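Long-range contacts in probable starch synthase 4, chloroplastic/amyloplastic (Arabidopsis thaliana, PDB 6GNE), which is a probable plastid starch synthase of the GT-B glycosyltransferase fold, built from two Rossmann-like domains that face each other across a cleft: residues 9-17 / 138-149; 34-44 / 483-494. One frame throughout, in Å; residues are numbered along the deposited sequence.

Interaction 1: 9-17 / 138-149; sequences GLYVVHIAA and KPDIIHCHDWQT. With GLC (alpha-D-glucopyranose), chain C; AC1 (4,6-dideoxy-4-{[(1S,4R,5S,6S)-4,5,6-trihydroxy-3-(hydroxymethyl)cyclohex-2-en-1-yl]amino}-alpha-D-glucopyranose), chain B.
His14 holds its CG anti to the carbonyl carbon (chi1 -72°), whereas His143 on the adjacent strand holds CG anti to the backbone nitrogen (chi1 -167°); together these settings lay the two side chains side by side on one face of the sheet. CB of His143 then sits over a face of the His14 ring in a CH-pi contact, 3.9 Å from the ring centroid, while the two imidazoles meet obliquely. His145 reaches the same ring at its rim. His14 ND1 and His145 NE2 share a nearly straight hydrogen bond of 3.1 Å, with either nitrogen a possible donor. Beyond the segments, His143 ND1 pairs with Tyr494, its NE2 with Thr173, and His145 ND1 with His175, which would limit rotation of both rings.

The backbones beneath run parallel, the axes of strands 11-15 and 141-145 approaching to 4.7 Å. Val13 is bonded through both its N and O, the latter accepting from His143 N at 2.8 Å. On the other sheet face, the side chains of Ile15 and Ile142 cross at a slant, with CD1 of Ile15 3.6 Å from CG2 of Ile142, and Val13 CG2 packs on Pro139. Where the strands begin, the anti lone pair of Asp140 OD2 takes Tyr11 N at 2.8 Å. Pro139 CB lies over a face of the Tyr11 ring, whose hydroxyl bonds to Glu47.

At the opposite end a water bridges Ala17 N and His145 O, and the chain turns into the glycan pocket. Asp146 OD2 accepts from O3 of AC1 at 2.9 Å, Gln148 NE2 donates to O3 of GLC at 2.8 Å, and Trp147 NE1 donates to O2 of that sugar. Parallel strands delivering ligand-binding residues at their C-terminal ends are characteristic of the Rossmann-like domains of the GT-B fold.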
loop_
_atom_site.group_PDB
_atom_site.type_symbol
_atom_site.label_atom_id
_atom_site.label_comp_id
_atom_site.label_asym_id
_atom_site.label_seq_id
_atom_site.Cartn_x
_atom_site.Cartn_y
_atom_site.Cartn_z
ATOM N N GLY A 9 1.596 -25.857 -10.254
ATOM C CA GLY A 9 1.758 -24.419 -9.984
ATOM C C GLY A 9 1.321 -23.544 -11.155
ATOM O O GLY A 9 1.549 -23.865 -12.316
ATOM N N LEU A 10 0.658 -22.440 -10.820
ATOM C CA LEU A 10 0.244 -21.434 -11.796
ATOM C C LEU A 10 1.370 -20.496 -12.194
ATOM O O LEU A 10 2.315 -20.292 -11.447
ATOM C CB LEU A 10 -0.907 -20.604 -11.245
ATOM C CG LEU A 10 -2.130 -21.425 -10.824
ATOM C CD1 LEU A 10 -3.119 -20.527 -10.116
ATOM C CD2 LEU A 10 -2.764 -22.147 -12.000
ATOM N N TYR A 11 1.232 -19.933 -13.395
ATOM C CA TYR A 11 2.087 -18.877 -13.895
ATOM C C TYR A 11 1.282 -17.568 -13.760
ATOM O O TYR A 11 0.264 -17.362 -14.440
ATOM C CB TYR A 11 2.509 -19.168 -15.337
ATOM C CG TYR A 11 3.309 -18.073 -16.055
ATOM C CD1 TYR A 11 3.990 -17.062 -15.356
ATOM C CD2 TYR A 11 3.405 -18.077 -17.447
ATOM C CE1 TYR A 11 4.725 -16.094 -16.034
ATOM C CE2 TYR A 11 4.113 -17.105 -18.128
ATOM C CZ TYR A 11 4.780 -16.127 -17.425
ATOM O OH TYR A 11 5.466 -15.168 -18.101
ATOM N N VAL A 12 1.759 -16.710 -12.859
ATOM C CA VAL A 12 1.062 -15.499 -12.439
ATOM C C VAL A 12 1.909 -14.275 -12.773
ATOM O O VAL A 12 3.035 -14.146 -12.286
ATOM C CB VAL A 12 0.853 -15.534 -10.916
ATOM C CG1 VAL A 12 0.039 -14.338 -10.457
ATOM C CG2 VAL A 12 0.216 -16.854 -10.496
ATOM N N VAL A 13 1.360 -13.379 -13.584
ATOM C CA VAL A 13 2.013 -12.098 -13.871
ATOM C C VAL A 13 1.295 -10.927 -13.177
ATOM O O VAL A 13 0.082 -10.806 -13.263
ATOM C CB VAL A 13 2.118 -11.839 -15.379
ATOM C CG1 VAL A 13 2.853 -10.532 -15.662
ATOM C CG2 VAL A 13 2.893 -12.967 -16.027
ATOM N N HIS A 14 2.052 -10.096 -12.465
ATOM C CA HIS A 14 1.512 -8.886 -11.820
ATOM C C HIS A 14 1.971 -7.690 -12.618
ATOM O O HIS A 14 3.154 -7.529 -12.874
ATOM C CB HIS A 14 1.991 -8.750 -10.374
ATOM C CG HIS A 14 1.366 -9.720 -9.443
ATOM N ND1 HIS A 14 0.360 -9.373 -8.579
ATOM C CD2 HIS A 14 1.583 -11.044 -9.258
ATOM C CE1 HIS A 14 -0.020 -10.443 -7.901
ATOM N NE2 HIS A 14 0.707 -11.473 -8.296
ATOM N N ILE A 15 1.032 -6.846 -13.000
ATOM C CA ILE A 15 1.351 -5.617 -13.698
ATOM C C ILE A 15 0.940 -4.513 -12.735
ATOM O O ILE A 15 -0.206 -4.471 -12.306
ATOM C CB ILE A 15 0.569 -5.510 -15.033
ATOM C CG1 ILE A 15 0.981 -6.657 -15.967
ATOM C CG2 ILE A 15 0.773 -4.160 -15.703
ATOM C CD1 ILE A 15 0.024 -6.876 -17.136
ATOM N N ALA A 16 1.871 -3.629 -12.395
ATOM C CA ALA A 16 1.610 -2.571 -11.431
ATOM C C ALA A 16 2.538 -1.409 -11.635
ATOM O O ALA A 16 3.575 -1.543 -12.301
ATOM C CB ALA A 16 1.777 -3.122 -10.023
ATOM N N ALA A 17 2.191 -0.288 -11.021
ATOM C CA ALA A 17 3.036 0.909 -11.068
ATOM C C ALA A 17 4.091 0.949 -9.978
ATOM O O ALA A 17 4.975 1.787 -10.045
ATOM C CB ALA A 17 2.169 2.163 -11.008
ATOM N N LYS A 138 2.456 -17.411 -21.778
ATOM C CA LYS A 138 1.082 -17.867 -21.637
ATOM C C LYS A 138 0.727 -17.994 -20.163
ATOM O O LYS A 138 0.665 -19.109 -19.639
ATOM C CB LYS A 138 0.899 -19.205 -22.354
ATOM C CG LYS A 138 1.145 -19.113 -23.849
ATOM C CD LYS A 138 0.418 -20.214 -24.610
ATOM C CE LYS A 138 0.318 -19.916 -26.100
ATOM N NZ LYS A 138 -0.230 -18.555 -26.396
ATOM N N PRO A 139 0.505 -16.847 -19.488
ATOM C CA PRO A 139 0.143 -16.903 -18.072
ATOM C C PRO A 139 -1.276 -17.413 -17.828
ATOM O O PRO A 139 -2.177 -17.174 -18.620
ATOM C CB PRO A 139 0.302 -15.441 -17.600
ATOM C CG PRO A 139 0.150 -14.634 -18.836
ATOM C CD PRO A 139 0.718 -15.456 -19.945
ATOM N N ASP A 140 -1.427 -18.116 -16.718
ATOM C CA ASP A 140 -2.711 -18.554 -16.233
ATOM C C ASP A 140 -3.482 -17.398 -15.609
ATOM O O ASP A 140 -4.705 -17.363 -15.723
ATOM C CB ASP A 140 -2.532 -19.637 -15.167
ATOM C CG ASP A 140 -1.764 -20.863 -15.673
ATOM O OD1 ASP A 140 -2.234 -21.561 -16.605
ATOM O OD2 ASP A 140 -0.688 -21.132 -15.096
ATOM N N ILE A 141 -2.762 -16.495 -14.904
ATOM C CA ILE A 141 -3.331 -15.328 -14.187
ATOM C C ILE A 141 -2.546 -14.098 -14.544
ATOM O O ILE A 141 -1.334 -14.110 -14.496
ATOM C CB ILE A 141 -3.226 -15.468 -12.655
ATOM C CG1 ILE A 141 -4.036 -16.655 -12.131
ATOM C CG2 ILE A 141 -3.658 -14.176 -11.943
ATOM C CD1 ILE A 141 -5.554 -16.515 -12.207
ATOM N N ILE A 142 -3.243 -13.032 -14.893
ATOM C CA ILE A 142 -2.663 -11.697 -14.962
ATOM C C ILE A 142 -3.403 -10.904 -13.876
ATOM O O ILE A 142 -4.659 -10.787 -13.890
ATOM C CB ILE A 142 -2.767 -11.041 -16.376
ATOM C CG1 ILE A 142 -1.943 -11.845 -17.387
ATOM C CG2 ILE A 142 -2.254 -9.607 -16.364
ATOM C CD1 ILE A 142 -2.251 -11.529 -18.835
ATOM N N HIS A 143 -2.617 -10.385 -12.924
ATOM C CA HIS A 143 -3.145 -9.657 -11.784
ATOM C C HIS A 143 -2.734 -8.201 -11.918
ATOM O O HIS A 143 -1.568 -7.900 -11.854
ATOM C CB HIS A 143 -2.605 -10.300 -10.510
ATOM C CG HIS A 143 -3.298 -9.868 -9.262
ATOM N ND1 HIS A 143 -3.265 -10.614 -8.112
ATOM C CD2 HIS A 143 -4.057 -8.779 -8.980
ATOM C CE1 HIS A 143 -3.939 -9.989 -7.159
ATOM N NE2 HIS A 143 -4.437 -8.876 -7.665
ATOM N N CYS A 144 -3.681 -7.297 -12.110
ATOM C CA CYS A 144 -3.355 -5.879 -12.205
ATOM C C CYS A 144 -3.803 -5.072 -10.963
ATOM O O CYS A 144 -4.656 -5.516 -10.201
ATOM C CB CYS A 144 -3.893 -5.308 -13.518
ATOM S SG CYS A 144 -5.680 -5.413 -13.791
ATOM N N HIS A 145 -3.201 -3.902 -10.748
ATOM C CA HIS A 145 -3.374 -3.100 -9.501
ATOM C C HIS A 145 -3.745 -1.629 -9.731
ATOM O O HIS A 145 -3.014 -0.880 -10.380
ATOM C CB HIS A 145 -2.107 -3.195 -8.686
ATOM C CG HIS A 145 -1.747 -4.602 -8.347
ATOM N ND1 HIS A 145 -2.083 -5.185 -7.139
ATOM C CD2 HIS A 145 -1.161 -5.576 -9.083
ATOM C CE1 HIS A 145 -1.668 -6.441 -7.129
ATOM N NE2 HIS A 145 -1.114 -6.703 -8.301
ATOM N N ASP A 146 -4.911 -1.229 -9.215
ATOM C CA ASP A 146 -5.345 0.184 -9.165
ATOM C C ASP A 146 -5.568 0.800 -10.537
ATOM O O ASP A 146 -5.407 0.125 -11.556
ATOM C CB ASP A 146 -4.415 1.033 -8.262
ATOM C CG ASP A 146 -4.819 0.999 -6.813
ATOM O OD1 ASP A 146 -5.438 0.013 -6.405
ATOM O OD2 ASP A 146 -4.572 1.958 -6.060
ATOM N N TRP A 147 -5.969 2.069 -10.573
ATOM C CA TRP A 147 -6.424 2.667 -11.822
ATOM C C TRP A 147 -5.340 2.670 -12.889
ATOM O O TRP A 147 -5.660 2.496 -14.067
ATOM C CB TRP A 147 -7.023 4.071 -11.598
ATOM C CG TRP A 147 -6.021 5.166 -11.411
ATOM C CD1 TRP A 147 -5.555 5.656 -10.237
ATOM C CD2 TRP A 147 -5.362 5.907 -12.451
ATOM N NE1 TRP A 147 -4.641 6.652 -10.479
ATOM C CE2 TRP A 147 -4.503 6.826 -11.827
ATOM C CE3 TRP A 147 -5.420 5.872 -13.847
ATOM C CZ2 TRP A 147 -3.712 7.722 -12.547
ATOM C CZ3 TRP A 147 -4.639 6.757 -14.573
ATOM C CH2 TRP A 147 -3.790 7.675 -13.920
ATOM N N GLN A 148 -4.081 2.819 -12.494
ATOM C CA GLN A 148 -2.983 2.900 -13.460
ATOM C C GLN A 148 -2.873 1.669 -14.393
ATOM O O GLN A 148 -2.571 1.804 -15.581
ATOM C CB GLN A 148 -1.646 3.139 -12.756
ATOM C CG GLN A 148 -1.506 4.524 -12.114
ATOM C CD GLN A 148 -1.998 4.583 -10.661
ATOM O OE1 GLN A 148 -2.759 3.718 -10.218
ATOM N NE2 GLN A 148 -1.552 5.604 -9.917
ATOM N N THR A 149 -3.150 0.479 -13.872
ATOM C CA THR A 149 -3.136 -0.734 -14.675
ATOM C C THR A 149 -4.513 -1.390 -14.810
ATOM O O THR A 149 -4.616 -2.551 -15.223
ATOM C CB THR A 149 -2.137 -1.735 -14.102
ATOM O OG1 THR A 149 -2.608 -2.214 -12.839
ATOM C CG2 THR A 149 -0.797 -1.076 -13.953
HETATM C C1 GLC C . -1.791 9.833 -7.127
HETATM C C2 GLC C . -1.979 8.481 -7.814
HETATM C C3 GLC C . -2.604 7.473 -6.851
HETATM C C4 GLC C . -1.684 7.339 -5.643
HETATM C C5 GLC C . -1.561 8.699 -4.972
HETATM C C6 GLC C . -0.588 8.643 -3.801
HETATM O O2 GLC C . -2.761 8.654 -8.995
HETATM O O3 GLC C . -2.761 6.201 -7.468
HETATM O O4 GLC C . -2.192 6.361 -4.739
HETATM O O5 GLC C . -1.066 9.669 -5.909
HETATM O O6 GLC C . -0.336 9.973 -3.333
HETATM C C1 AC1 B . -1.470 5.130 -4.702
HETATM O O2 AC1 B . -3.335 4.013 -5.778
HETATM C C2 AC1 B . -2.430 3.936 -4.664
HETATM C C4A AC1 B . -3.652 0.288 1.618
HETATM C C3 AC1 B . -3.159 3.843 -3.315
HETATM O O3 AC1 B . -3.977 2.670 -3.358
HETATM C C4 AC1 B . -2.139 3.800 -2.172
HETATM N N4A AC1 B . -2.722 3.631 -0.829
HETATM C C5 AC1 B . -1.319 5.086 -2.293
HETATM O O5 AC1 B . -0.631 5.098 -3.546
HETATM C C6 AC1 B . -0.237 5.217 -1.234
HETATM C C1B AC1 B . -3.501 2.459 -0.403
HETATM C C2B AC1 B . -4.256 2.653 0.937
HETATM O O2B AC1 B . -4.257 4.016 1.403
HETATM C C3B AC1 B . -3.793 1.736 2.064
HETATM O O3B AC1 B . -4.830 1.736 3.041
HETATM O O4 AC1 B . -3.125 -0.483 2.699
HETATM C C5B AC1 B . -2.804 0.170 0.387
HETATM C C7B AC1 B . -2.696 1.177 -0.486
HETATM C C6B AC1 B . -2.104 -1.135 0.085
HETATM O O6B AC1 B . -3.057 -2.185 -0.124
HETATM O O HOH W 1 -0.390 -0.138 -10.085
#

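Interaction 2: 34-44 / 483-494; sequences GLGKALQRKGH and WGSSATQYEELY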
loop_
_atom_site.group_PDB
_atom_site.type_symbol
_atom_site.label_atom_id
_atom_site.label_comp_id
_atom_site.label_asym_id
_atom_site.label_seq_id
_atom_site.Cartn_x
_atom_site.Cartn_y
_atom_site.Cartn_z
ATOM N N GLY A 34 5.068 -8.330 -1.441
ATOM C CA GLY A 34 4.733 -9.254 -0.380
ATOM C C GLY A 34 3.860 -10.419 -0.824
ATOM O O GLY A 34 4.163 -11.573 -0.507
ATOM N N LEU A 35 2.790 -10.105 -1.552
ATOM C CA LEU A 35 1.946 -11.130 -2.157
ATOM C C LEU A 35 2.702 -11.914 -3.220
ATOM O O LEU A 35 2.555 -13.131 -3.291
ATOM C CB LEU A 35 0.689 -10.518 -2.786
ATOM C CG LEU A 35 -0.271 -11.478 -3.493
ATOM C CD1 LEU A 35 -0.736 -12.597 -2.562
ATOM C CD2 LEU A 35 -1.458 -10.673 -3.984
ATOM N N GLY A 36 3.511 -11.220 -4.025
ATOM C CA GLY A 36 4.387 -11.860 -4.992
ATOM C C GLY A 36 5.241 -12.967 -4.385
ATOM O O GLY A 36 5.255 -14.096 -4.884
ATOM N N LYS A 37 5.931 -12.642 -3.296
ATOM C CA LYS A 37 6.822 -13.600 -2.645
ATOM C C LYS A 37 6.044 -14.737 -2.005
ATOM O O LYS A 37 6.462 -15.877 -2.102
ATOM C CB LYS A 37 7.739 -12.944 -1.620
ATOM C CG LYS A 37 8.719 -11.965 -2.251
ATOM C CD LYS A 37 9.221 -10.867 -1.291
ATOM C CE LYS A 37 10.379 -11.362 -0.432
ATOM N NZ LYS A 37 11.110 -10.261 0.236
ATOM N N ALA A 38 4.913 -14.433 -1.367
ATOM C CA ALA A 38 4.089 -15.470 -0.744
ATOM C C ALA A 38 3.639 -16.485 -1.779
ATOM O O ALA A 38 3.697 -17.676 -1.524
ATOM C CB ALA A 38 2.907 -14.879 -0.023
ATOM N N LEU A 39 3.225 -16.003 -2.951
ATOM C CA LEU A 39 2.833 -16.868 -4.071
ATOM C C LEU A 39 4.012 -17.689 -4.594
ATOM O O LEU A 39 3.876 -18.899 -4.835
ATOM C CB LEU A 39 2.209 -16.045 -5.206
ATOM C CG LEU A 39 0.858 -15.374 -4.929
ATOM C CD1 LEU A 39 0.528 -14.387 -6.030
ATOM C CD2 LEU A 39 -0.284 -16.351 -4.736
ATOM N N GLN A 40 5.161 -17.047 -4.757
ATOM C CA GLN A 40 6.370 -17.784 -5.118
ATOM C C GLN A 40 6.732 -18.915 -4.113
ATOM O O GLN A 40 7.090 -19.987 -4.550
ATOM C CB GLN A 40 7.551 -16.836 -5.339
ATOM C CG GLN A 40 8.699 -17.449 -6.128
ATOM C CD GLN A 40 9.942 -16.580 -6.096
ATOM O OE1 GLN A 40 10.640 -16.517 -5.074
ATOM N NE2 GLN A 40 10.241 -15.923 -7.222
ATOM N N ARG A 41 6.592 -18.708 -2.807
ATOM C CA ARG A 41 6.810 -19.788 -1.818
ATOM C C ARG A 41 5.823 -20.945 -1.969
ATOM O O ARG A 41 6.152 -22.098 -1.683
ATOM C CB ARG A 41 6.720 -19.296 -0.361
ATOM C CG ARG A 41 7.646 -18.153 0.047
ATOM C CD ARG A 41 9.003 -18.120 -0.698
ATOM N NE ARG A 41 9.724 -16.830 -0.505
ATOM C CZ ARG A 41 10.267 -16.393 0.642
ATOM N NH1 ARG A 41 10.882 -15.211 0.669
ATOM N NH2 ARG A 41 10.213 -17.115 1.766
ATOM N N LYS A 42 4.601 -20.636 -2.396
ATOM C CA LYS A 42 3.596 -21.671 -2.658
ATOM C C LYS A 42 3.837 -22.471 -3.962
ATOM O O LYS A 42 3.076 -23.366 -4.263
ATOM C CB LYS A 42 2.188 -21.067 -2.606
ATOM C CG LYS A 42 1.843 -20.586 -1.189
ATOM C CD LYS A 42 0.501 -19.862 -1.052
ATOM C CE LYS A 42 -0.553 -20.781 -0.442
ATOM N NZ LYS A 42 -0.445 -20.808 1.041
ATOM N N GLY A 43 4.893 -22.143 -4.706
ATOM C CA GLY A 43 5.323 -22.906 -5.880
ATOM C C GLY A 43 4.869 -22.349 -7.216
ATOM O O GLY A 43 4.983 -23.011 -8.222
ATOM N N HIS A 44 4.344 -21.135 -7.235
ATOM C CA HIS A 44 3.895 -20.513 -8.489
ATOM C C HIS A 44 5.042 -19.767 -9.128
ATOM O O HIS A 44 5.911 -19.229 -8.445
ATOM C CB HIS A 44 2.711 -19.570 -8.237
ATOM C CG HIS A 44 1.603 -20.211 -7.476
ATOM N ND1 HIS A 44 0.788 -21.174 -8.032
ATOM C CD2 HIS A 44 1.204 -20.070 -6.183
ATOM C CE1 HIS A 44 -0.082 -21.584 -7.124
ATOM N NE2 HIS A 44 0.153 -20.936 -5.993
ATOM N N TRP A 483 1.865 -13.059 4.865
ATOM C CA TRP A 483 0.862 -13.311 3.814
ATOM C C TRP A 483 0.293 -14.727 3.835
ATOM O O TRP A 483 -0.699 -14.961 3.169
ATOM C CB TRP A 483 1.432 -13.017 2.428
ATOM C CG TRP A 483 1.427 -11.592 2.129
ATOM C CD1 TRP A 483 2.436 -10.703 2.351
ATOM C CD2 TRP A 483 0.356 -10.859 1.564
ATOM N NE1 TRP A 483 2.057 -9.449 1.942
ATOM C CE2 TRP A 483 0.783 -9.515 1.457
ATOM C CE3 TRP A 483 -0.912 -11.202 1.111
ATOM C CZ2 TRP A 483 -0.028 -8.511 0.950
ATOM C CZ3 TRP A 483 -1.732 -10.193 0.589
ATOM C CH2 TRP A 483 -1.275 -8.858 0.525
ATOM N N GLY A 484 0.878 -15.654 4.600
ATOM C CA GLY A 484 0.386 -17.037 4.682
ATOM C C GLY A 484 -1.117 -17.225 4.440
ATOM O O GLY A 484 -1.565 -17.857 3.460
ATOM N N SER A 485 -1.892 -16.618 5.313
ATOM C CA SER A 485 -3.334 -16.763 5.284
ATOM C C SER A 485 -4.002 -16.130 4.033
ATOM O O SER A 485 -4.796 -16.783 3.334
ATOM C CB SER A 485 -3.883 -16.116 6.535
ATOM O OG SER A 485 -5.100 -16.683 6.819
ATOM N N SER A 486 -3.678 -14.866 3.766
ATOM C CA SER A 486 -4.282 -14.126 2.654
ATOM C C SER A 486 -3.760 -14.512 1.272
ATOM O O SER A 486 -4.504 -14.398 0.298
ATOM C CB SER A 486 -4.137 -12.616 2.838
ATOM O OG SER A 486 -4.957 -12.221 3.884
ATOM N N ALA A 487 -2.497 -14.921 1.166
ATOM C CA ALA A 487 -1.987 -15.481 -0.083
ATOM C C ALA A 487 -2.710 -16.776 -0.489
ATOM O O ALA A 487 -2.984 -17.000 -1.670
ATOM C CB ALA A 487 -0.497 -15.709 0.012
ATOM N N THR A 488 -3.016 -17.619 0.492
ATOM C CA THR A 488 -3.880 -18.800 0.291
ATOM C C THR A 488 -5.283 -18.430 -0.230
ATOM O O THR A 488 -5.816 -19.136 -1.059
ATOM C CB THR A 488 -4.004 -19.656 1.595
ATOM O OG1 THR A 488 -2.710 -19.975 2.104
ATOM C CG2 THR A 488 -4.670 -20.943 1.324
ATOM N N GLN A 489 -5.883 -17.343 0.251
ATOM C CA GLN A 489 -7.201 -16.912 -0.278
ATOM C C GLN A 489 -7.125 -16.419 -1.734
ATOM O O GLN A 489 -8.030 -16.728 -2.530
ATOM C CB GLN A 489 -7.863 -15.821 0.527
ATOM C CG GLN A 489 -8.154 -16.093 1.979
ATOM C CD GLN A 489 -8.978 -14.955 2.584
ATOM O OE1 GLN A 489 -8.576 -14.298 3.568
ATOM N NE2 GLN A 489 -10.124 -14.687 1.952
ATOM N N TYR A 490 -6.076 -15.665 -2.080
ATOM C CA TYR A 490 -5.854 -15.266 -3.474
ATOM C C TYR A 490 -5.622 -16.499 -4.388
ATOM O O TYR A 490 -6.174 -16.586 -5.487
ATOM C CB TYR A 490 -4.681 -14.274 -3.611
ATOM C CG TYR A 490 -5.003 -12.816 -3.325
ATOM C CD1 TYR A 490 -5.502 -11.984 -4.313
ATOM C CD2 TYR A 490 -4.783 -12.263 -2.079
ATOM C CE1 TYR A 490 -5.786 -10.655 -4.062
ATOM C CE2 TYR A 490 -5.056 -10.939 -1.828
ATOM C CZ TYR A 490 -5.559 -10.134 -2.816
ATOM O OH TYR A 490 -5.844 -8.811 -2.553
ATOM N N GLU A 491 -4.805 -17.435 -3.907
ATOM C CA GLU A 491 -4.506 -18.667 -4.619
ATOM C C GLU A 491 -5.788 -19.439 -4.960
ATOM O O GLU A 491 -5.940 -19.931 -6.110
ATOM C CB GLU A 491 -3.536 -19.519 -3.789
ATOM C CG GLU A 491 -3.209 -20.915 -4.344
ATOM C CD GLU A 491 -2.418 -21.776 -3.368
ATOM O OE1 GLU A 491 -1.348 -22.284 -3.743
ATOM O OE2 GLU A 491 -2.844 -21.950 -2.208
ATOM N N GLU A 492 -6.689 -19.566 -3.970
ATOM C CA GLU A 492 -7.989 -20.249 -4.155
ATOM C C GLU A 492 -8.887 -19.526 -5.154
ATOM O O GLU A 492 -9.609 -20.189 -5.885
ATOM C CB GLU A 492 -8.732 -20.486 -2.822
ATOM C CG GLU A 492 -8.086 -21.569 -1.933
ATOM C CD GLU A 492 -8.563 -21.605 -0.453
ATOM O OE1 GLU A 492 -9.266 -20.654 0.026
ATOM O OE2 GLU A 492 -8.217 -22.610 0.242
ATOM N N LEU A 493 -8.822 -18.188 -5.201
ATOM C CA LEU A 493 -9.515 -17.426 -6.238
ATOM C C LEU A 493 -8.929 -17.679 -7.619
ATOM O O LEU A 493 -9.687 -17.857 -8.573
ATOM C CB LEU A 493 -9.538 -15.932 -5.925
ATOM C CG LEU A 493 -10.334 -15.489 -4.691
ATOM C CD1 LEU A 493 -9.998 -14.039 -4.344
ATOM C CD2 LEU A 493 -11.854 -15.698 -4.800
ATOM N N TYR A 494 -7.597 -17.709 -7.712
ATOM C CA TYR A 494 -6.895 -18.004 -8.968
ATOM C C TYR A 494 -7.244 -19.378 -9.534
ATOM O O TYR A 494 -7.611 -19.489 -10.707
ATOM C CB TYR A 494 -5.372 -17.975 -8.786
ATOM C CG TYR A 494 -4.694 -16.648 -8.476
ATOM C CD1 TYR A 494 -5.368 -15.419 -8.529
ATOM C CD2 TYR A 494 -3.341 -16.629 -8.156
ATOM C CE1 TYR A 494 -4.718 -14.230 -8.245
ATOM C CE2 TYR A 494 -2.690 -15.458 -7.873
ATOM C CZ TYR A 494 -3.382 -14.259 -7.926
ATOM O OH TYR A 494 -2.697 -13.109 -7.658
#
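Thr488 OG1 is gripped twice: it accepts from Lys42 NZ at 2.6 Å and donates to Gly484 O, one turn earlier, at 2.8 Å. Bends at the last two torsions of Lys42 bring its ammonium there. They also carry CE past Glu491, whose OE2 stays 4.2 Å from Lys42 NZ, too far for a salt bridge, though the charges probably attract. The other oxygen, OE1, accepts from His44 NE2 at 3.0 Å. This donor meets the carboxylate on its anti side but tilted out of its plane, and OE1 lies close to the imidazole plane, with ring and carboxylate planes 80° apart. His44 follows directly on the Schellman motif at Gly43 that ends helix 27-41.

Next to these polar groups runs an apolar seam. Leu35 wedges between two aromatic faces because its chi1 of 178° swings CG away from its own N: CB stands 4.0 Å over the centroid of the six-membered ring of Trp483, and CD2 over the centre of the Tyr490 ring. The Trp483 indole lies flat on the backbone joining Gly34 to Leu35. Ala38 CB meets Ala487 CB at 3.5 Å where the helices come together, and Leu39 CD1 reaches the edge of the Tyr494 ring. The segment axes cross at -75°, 9.5 Å apart. A C-terminal helix packed steeply against the first helix of the N-terminal Rossmann-like domain is characteristic of GT-B enzymes.

The segments of the two interactions alternate along the chain, and their centres lie about 13 Å apart. Two hydrogen bonds probably join them: Tyr494 OH with His143 ND1 at 2.6 Å, and Leu10 N with His44 ND1 at 3.1 Å. Packing fills in between, with Leu10 CD1 3.7 Å from Tyr494 CB and His143 CE1 3.7 Å from Tyr490 CE1. The helices of interaction 2 thus cover the histidine-bearing face of the strands in interaction 1. Interaction 1 holds residues of the glycan pocket, 146-148, which bind the glycan directly; in interaction 2 the Trp483 side chain comes to about 7 Å from AC1 and about 10 Å from ADP.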